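Local coordinates for petrobactin biosynthesis protein AsbB (Bacillus anthracis, PDB 3TO3), which catalyses the ATP-dependent condensation of spermidine with citryl-spermidine intermediates during biosynthesis of the siderophore petrobactin, at residues B[312-325]-B[349-363]. Sequence-based numbering, arbitrary orientation.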
loop_
_atom_site.group_PDB
_atom_site.type_symbol
_atom_site.label_atom_id
_atom_site.label_comp_id
_atom_site.label_asym_id
_atom_site.label_seq_id
_atom_site.Cartn_x
_atom_site.Cartn_y
_atom_site.Cartn_z
ATOM N N THR B 312 -2.561 14.366 -0.402
ATOM C CA THR B 312 -2.319 15.119 -1.612
ATOM C C THR B 312 -2.945 16.525 -1.527
ATOM O O THR B 312 -3.828 16.796 -0.699
ATOM C CB THR B 312 -2.944 14.389 -2.806
ATOM O OG1 THR B 312 -4.306 14.036 -2.486
ATOM C CG2 THR B 312 -2.146 13.136 -3.131
ATOM N N LEU B 313 -2.437 17.428 -2.356
ATOM C CA LEU B 313 -3.087 18.704 -2.592
ATOM C C LEU B 313 -3.892 18.652 -3.885
ATOM O O LEU B 313 -3.312 18.505 -4.963
ATOM C CB LEU B 313 -2.031 19.791 -2.722
ATOM C CG LEU B 313 -1.314 20.023 -1.414
ATOM C CD1 LEU B 313 -0.079 20.899 -1.593
ATOM C CD2 LEU B 313 -2.324 20.605 -0.424
ATOM N N LYS B 314 -5.211 18.799 -3.786
ATOM C CA LYS B 314 -6.044 18.948 -4.980
ATOM C C LYS B 314 -5.495 20.109 -5.845
ATOM O O LYS B 314 -5.339 21.249 -5.360
ATOM C CB LYS B 314 -7.527 19.182 -4.624
ATOM C CG LYS B 314 -8.200 18.116 -3.759
ATOM C CD LYS B 314 -8.379 16.819 -4.535
ATOM C CE LYS B 314 -9.571 15.987 -4.036
ATOM N NZ LYS B 314 -9.815 14.751 -4.867
ATOM N N PRO B 315 -5.187 19.815 -7.126
ATOM C CA PRO B 315 -4.695 20.814 -8.081
ATOM C C PRO B 315 -5.585 22.065 -8.156
ATOM O O PRO B 315 -5.066 23.194 -8.177
ATOM C CB PRO B 315 -4.732 20.061 -9.411
ATOM C CG PRO B 315 -4.489 18.620 -8.997
ATOM C CD PRO B 315 -5.247 18.464 -7.711
ATOM N N TYR B 316 -6.907 21.891 -8.188
ATOM C CA TYR B 316 -7.748 23.061 -8.269
ATOM C C TYR B 316 -7.575 23.937 -7.012
ATOM O O TYR B 316 -7.589 25.158 -7.113
ATOM C CB TYR B 316 -9.214 22.716 -8.565
ATOM C CG TYR B 316 -9.805 21.712 -7.634
ATOM C CD1 TYR B 316 -10.376 22.117 -6.431
ATOM C CD2 TYR B 316 -9.801 20.345 -7.950
ATOM C CE1 TYR B 316 -10.926 21.193 -5.553
ATOM C CE2 TYR B 316 -10.360 19.412 -7.078
ATOM C CZ TYR B 316 -10.920 19.852 -5.880
ATOM O OH TYR B 316 -11.470 18.959 -4.995
ATOM N N SER B 317 -7.367 23.314 -5.846
ATOM C CA SER B 317 -7.271 24.087 -4.613
ATOM C C SER B 317 -5.896 24.751 -4.443
ATOM O O SER B 317 -5.800 25.824 -3.893
ATOM C CB SER B 317 -7.669 23.254 -3.392
ATOM O OG SER B 317 -6.586 22.489 -2.957
ATOM N N VAL B 318 -4.844 24.118 -4.943
ATOM C CA VAL B 318 -3.546 24.750 -5.041
ATOM C C VAL B 318 -3.642 26.003 -5.940
ATOM O O VAL B 318 -3.085 27.063 -5.625
ATOM C CB VAL B 318 -2.504 23.765 -5.608
ATOM C CG1 VAL B 318 -1.241 24.508 -6.066
ATOM C CG2 VAL B 318 -2.175 22.686 -4.560
ATOM N N ALA B 319 -4.388 25.884 -7.030
ATOM C CA ALA B 319 -4.492 26.961 -8.014
ATOM C C ALA B 319 -5.211 28.195 -7.451
ATOM O O ALA B 319 -4.861 29.338 -7.776
ATOM C CB ALA B 319 -5.202 26.470 -9.251
ATOM N N SER B 320 -6.218 27.970 -6.617
ATOM C CA SER B 320 -7.006 29.087 -6.120
ATOM C C SER B 320 -6.525 29.618 -4.752
ATOM O O SER B 320 -7.123 30.538 -4.182
ATOM C CB SER B 320 -8.496 28.736 -6.078
ATOM O OG SER B 320 -8.679 27.606 -5.243
ATOM N N ALA B 321 -5.436 29.068 -4.232
ATOM C CA ALA B 321 -5.072 29.413 -2.872
ATOM C C ALA B 321 -4.643 30.879 -2.742
ATOM O O ALA B 321 -5.181 31.587 -1.895
ATOM C CB ALA B 321 -4.015 28.463 -2.309
ATOM N N PRO B 322 -3.679 31.334 -3.573
ATOM C CA PRO B 322 -3.266 32.740 -3.427
ATOM C C PRO B 322 -4.448 33.694 -3.596
ATOM O O PRO B 322 -4.554 34.643 -2.831
ATOM C CB PRO B 322 -2.210 32.917 -4.502
ATOM C CG PRO B 322 -1.625 31.475 -4.665
ATOM C CD PRO B 322 -2.842 30.602 -4.541
ATOM N N ALA B 323 -5.393 33.382 -4.471
ATOM C CA ALA B 323 -6.543 34.295 -4.679
ATOM C C ALA B 323 -7.529 34.284 -3.540
ATOM O O ALA B 323 -8.140 35.309 -3.234
ATOM C CB ALA B 323 -7.268 33.976 -5.989
ATOM N N ILE B 324 -7.702 33.123 -2.907
ATOM C CA ILE B 324 -8.582 33.069 -1.759
ATOM C C ILE B 324 -7.976 33.900 -0.617
ATOM O O ILE B 324 -8.691 34.639 0.077
ATOM C CB ILE B 324 -8.870 31.625 -1.319
ATOM C CG1 ILE B 324 -9.763 30.930 -2.347
ATOM C CG2 ILE B 324 -9.548 31.597 0.061
ATOM C CD1 ILE B 324 -10.040 29.448 -2.018
ATOM N N SER B 325 -6.656 33.840 -0.444
ATOM C CA SER B 325 -6.065 34.564 0.682
ATOM C C SER B 325 -6.118 36.082 0.458
ATOM O O SER B 325 -6.389 36.826 1.391
ATOM C CB SER B 325 -4.654 34.069 1.017
ATOM O OG SER B 325 -4.706 32.785 1.595
ATOM N N GLU B 349 -1.972 32.216 2.486
ATOM C CA GLU B 349 -1.307 31.261 1.637
ATOM C C GLU B 349 -1.044 32.125 0.414
ATOM O O GLU B 349 -1.880 32.240 -0.467
ATOM C CB GLU B 349 -2.345 30.143 1.337
ATOM C CG GLU B 349 -2.617 29.239 2.600
ATOM C CD GLU B 349 -3.985 28.542 2.673
ATOM O OE1 GLU B 349 -4.751 28.452 1.692
ATOM O OE2 GLU B 349 -4.314 28.059 3.760
ATOM N N PHE B 350 0.177 32.644 0.310
ATOM C CA PHE B 350 0.382 33.769 -0.586
ATOM C C PHE B 350 1.003 33.362 -1.918
ATOM O O PHE B 350 1.136 34.170 -2.845
ATOM C CB PHE B 350 1.185 34.895 0.106
ATOM C CG PHE B 350 2.553 34.477 0.529
ATOM C CD1 PHE B 350 2.766 33.944 1.794
ATOM C CD2 PHE B 350 3.620 34.570 -0.344
ATOM C CE1 PHE B 350 4.006 33.529 2.187
ATOM C CE2 PHE B 350 4.872 34.148 0.042
ATOM C CZ PHE B 350 5.071 33.628 1.321
ATOM N N SER B 351 1.366 32.097 -2.019
ATOM C CA SER B 351 1.944 31.606 -3.251
ATOM C C SER B 351 1.730 30.103 -3.375
ATOM O O SER B 351 1.582 29.407 -2.359
ATOM C CB SER B 351 3.415 31.960 -3.266
ATOM O OG SER B 351 3.958 31.729 -4.529
ATOM N N SER B 352 1.690 29.594 -4.603
ATOM C CA SER B 352 1.485 28.160 -4.781
ATOM C C SER B 352 1.991 27.753 -6.137
ATOM O O SER B 352 2.097 28.577 -6.999
ATOM C CB SER B 352 0.012 27.798 -4.665
ATOM O OG SER B 352 -0.666 28.260 -5.805
ATOM N N VAL B 353 2.338 26.486 -6.300
ATOM C CA VAL B 353 2.845 26.001 -7.568
ATOM C C VAL B 353 2.595 24.513 -7.605
ATOM O O VAL B 353 2.544 23.876 -6.558
ATOM C CB VAL B 353 4.349 26.262 -7.691
ATOM C CG1 VAL B 353 5.113 25.413 -6.681
ATOM C CG2 VAL B 353 4.822 26.002 -9.118
HETATM N N MSE B 354 2.456 23.954 -8.796
HETATM C CA MSE B 354 2.224 22.521 -8.926
HETATM C C MSE B 354 2.590 21.946 -10.308
HETATM O O MSE B 354 2.702 22.654 -11.314
HETATM C CB MSE B 354 0.765 22.251 -8.703
HETATM C CG MSE B 354 0.014 22.640 -9.948
HETATM SE SE MSE B 354 -1.865 22.622 -9.662
HETATM C CE MSE B 354 -2.197 24.553 -9.729
ATOM N N TYR B 355 2.752 20.636 -10.340
ATOM C CA TYR B 355 2.998 19.910 -11.568
ATOM C C TYR B 355 1.889 18.875 -11.641
ATOM O O TYR B 355 1.796 18.014 -10.777
ATOM C CB TYR B 355 4.353 19.231 -11.483
ATOM C CG TYR B 355 4.743 18.433 -12.706
ATOM C CD1 TYR B 355 5.439 19.031 -13.752
ATOM C CD2 TYR B 355 4.445 17.079 -12.805
ATOM C CE1 TYR B 355 5.827 18.305 -14.873
ATOM C CE2 TYR B 355 4.849 16.333 -13.906
ATOM C CZ TYR B 355 5.530 16.950 -14.941
ATOM O OH TYR B 355 5.932 16.215 -16.031
ATOM N N ASP B 356 1.023 19.002 -12.636
ATOM C CA ASP B 356 -0.226 18.250 -12.679
ATOM C C ASP B 356 -0.425 17.729 -14.078
ATOM O O ASP B 356 -0.490 18.500 -15.013
ATOM C CB ASP B 356 -1.421 19.149 -12.313
ATOM C CG ASP B 356 -2.781 18.453 -12.514
ATOM O OD1 ASP B 356 -3.786 19.142 -12.859
ATOM O OD2 ASP B 356 -2.848 17.214 -12.314
ATOM N N THR B 357 -0.558 16.419 -14.204
ATOM C CA THR B 357 -0.812 15.787 -15.484
ATOM C C THR B 357 -2.167 15.096 -15.490
ATOM O O THR B 357 -2.942 15.180 -14.532
ATOM C CB THR B 357 0.277 14.754 -15.802
ATOM O OG1 THR B 357 0.272 13.717 -14.806
ATOM C CG2 THR B 357 1.640 15.435 -15.814
ATOM N N ASN B 358 -2.452 14.432 -16.598
ATOM C CA ASN B 358 -3.618 13.571 -16.706
ATOM C C ASN B 358 -3.722 12.578 -15.548
ATOM O O ASN B 358 -4.750 12.529 -14.861
ATOM C CB ASN B 358 -3.571 12.777 -18.026
ATOM C CG ASN B 358 -4.201 13.524 -19.194
ATOM O OD1 ASN B 358 -5.118 14.331 -19.011
ATOM N ND2 ASN B 358 -3.719 13.243 -20.405
ATOM N N LYS B 359 -2.633 11.847 -15.292
ATOM C CA LYS B 359 -2.721 10.557 -14.607
ATOM C C LYS B 359 -3.555 10.644 -13.327
ATOM O O LYS B 359 -3.370 11.544 -12.498
ATOM C CB LYS B 359 -1.325 10.000 -14.282
ATOM C CG LYS B 359 -0.324 9.951 -15.435
ATOM C CD LYS B 359 0.097 8.515 -15.776
ATOM C CE LYS B 359 0.696 7.778 -14.584
ATOM N NZ LYS B 359 0.096 6.416 -14.397
ATOM N N LYS B 360 -4.491 9.706 -13.197
ATOM C CA LYS B 360 -5.349 9.579 -12.021
ATOM C C LYS B 360 -4.566 9.214 -10.771
ATOM O O LYS B 360 -4.883 9.673 -9.665
ATOM C CB LYS B 360 -6.372 8.475 -12.264
ATOM C CG LYS B 360 -7.357 8.259 -11.123
ATOM C CD LYS B 360 -8.027 6.873 -11.232
ATOM C CE LYS B 360 -8.400 6.515 -12.677
ATOM N NZ LYS B 360 -9.562 5.575 -12.697
ATOM N N ALA B 361 -3.561 8.359 -10.964
ATOM C CA ALA B 361 -2.774 7.784 -9.866
ATOM C C ALA B 361 -1.847 8.783 -9.166
ATOM O O ALA B 361 -1.549 8.645 -7.998
ATOM C CB ALA B 361 -1.971 6.559 -10.361
ATOM N N THR B 362 -1.361 9.757 -9.909
ATOM C CA THR B 362 -0.520 10.818 -9.372
ATOM C C THR B 362 -1.292 12.090 -9.048
ATOM O O THR B 362 -0.692 13.137 -8.814
ATOM C CB THR B 362 0.650 11.086 -10.297
ATOM O OG1 THR B 362 0.137 11.397 -11.591
ATOM C CG2 THR B 362 1.499 9.803 -10.410
ATOM N N TYR B 363 -2.616 12.028 -9.146
ATOM C CA TYR B 363 -3.431 13.212 -8.945
ATOM C C TYR B 363 -3.155 13.858 -7.584
ATOM O O TYR B 363 -3.349 13.225 -6.538
ATOM C CB TYR B 363 -4.901 12.802 -9.002
ATOM C CG TYR B 363 -5.882 13.957 -9.087
ATOM C CD1 TYR B 363 -5.822 14.870 -10.143
ATOM C CD2 TYR B 363 -6.887 14.113 -8.137
ATOM C CE1 TYR B 363 -6.721 15.919 -10.232
ATOM C CE2 TYR B 363 -7.800 15.157 -8.222
ATOM C CZ TYR B 363 -7.711 16.053 -9.274
ATOM O OH TYR B 363 -8.600 17.090 -9.368
HETATM O O HOH W 1 -5.915 30.606 0.691
#
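Ser-352 points its hydroxyl from strand 345-355 into helix 315-325 and donates to Val-318 O (OG to O 2.7 Å), coming in from above the carbonyl plane, 40° out of it. In an unbroken alpha helix this carbonyl would take the N-H of residue 322; Pro-322 has none, so Ser-352 OG supplies a donor beside a weak bond from Ala-321 N, and Pro-322 CD packs against the same OG at 3.4 Å. With CG between the backbone N and the carbonyl carbon (chi1 77°) and a bend at chi3, selenomethionine Met-354 lays SE along Pro-315 and brings CE to 3.6 Å from Ala-319 CB; the Val-318 and Met-354 side chains run past each other in opposite directions, CG1 meeting CE. At the helix start, Pro-315 CD sits over one face of the Tyr-363 ring, 4.1 Å from its centroid, a CH-pi contact, while Lys-314 NZ lies in plane at the ring's edge and Tyr-363 OH reaches the edge of Tyr-316. At the other end Glu-349 N donates to Ser-325 OG (2.9 Å), and a water bridges Ala-321 O, Ser-325 OG and Glu-349 OE1. Proline, valine, alanine and selenomethionine packing thus surrounds one serine-to-carbonyl bond, while Glu-349, about 8 Å from bound ATP and magnesium, has both oxygens held: OE2 by Arg-371 and Phe-460 N, OE1 by the water.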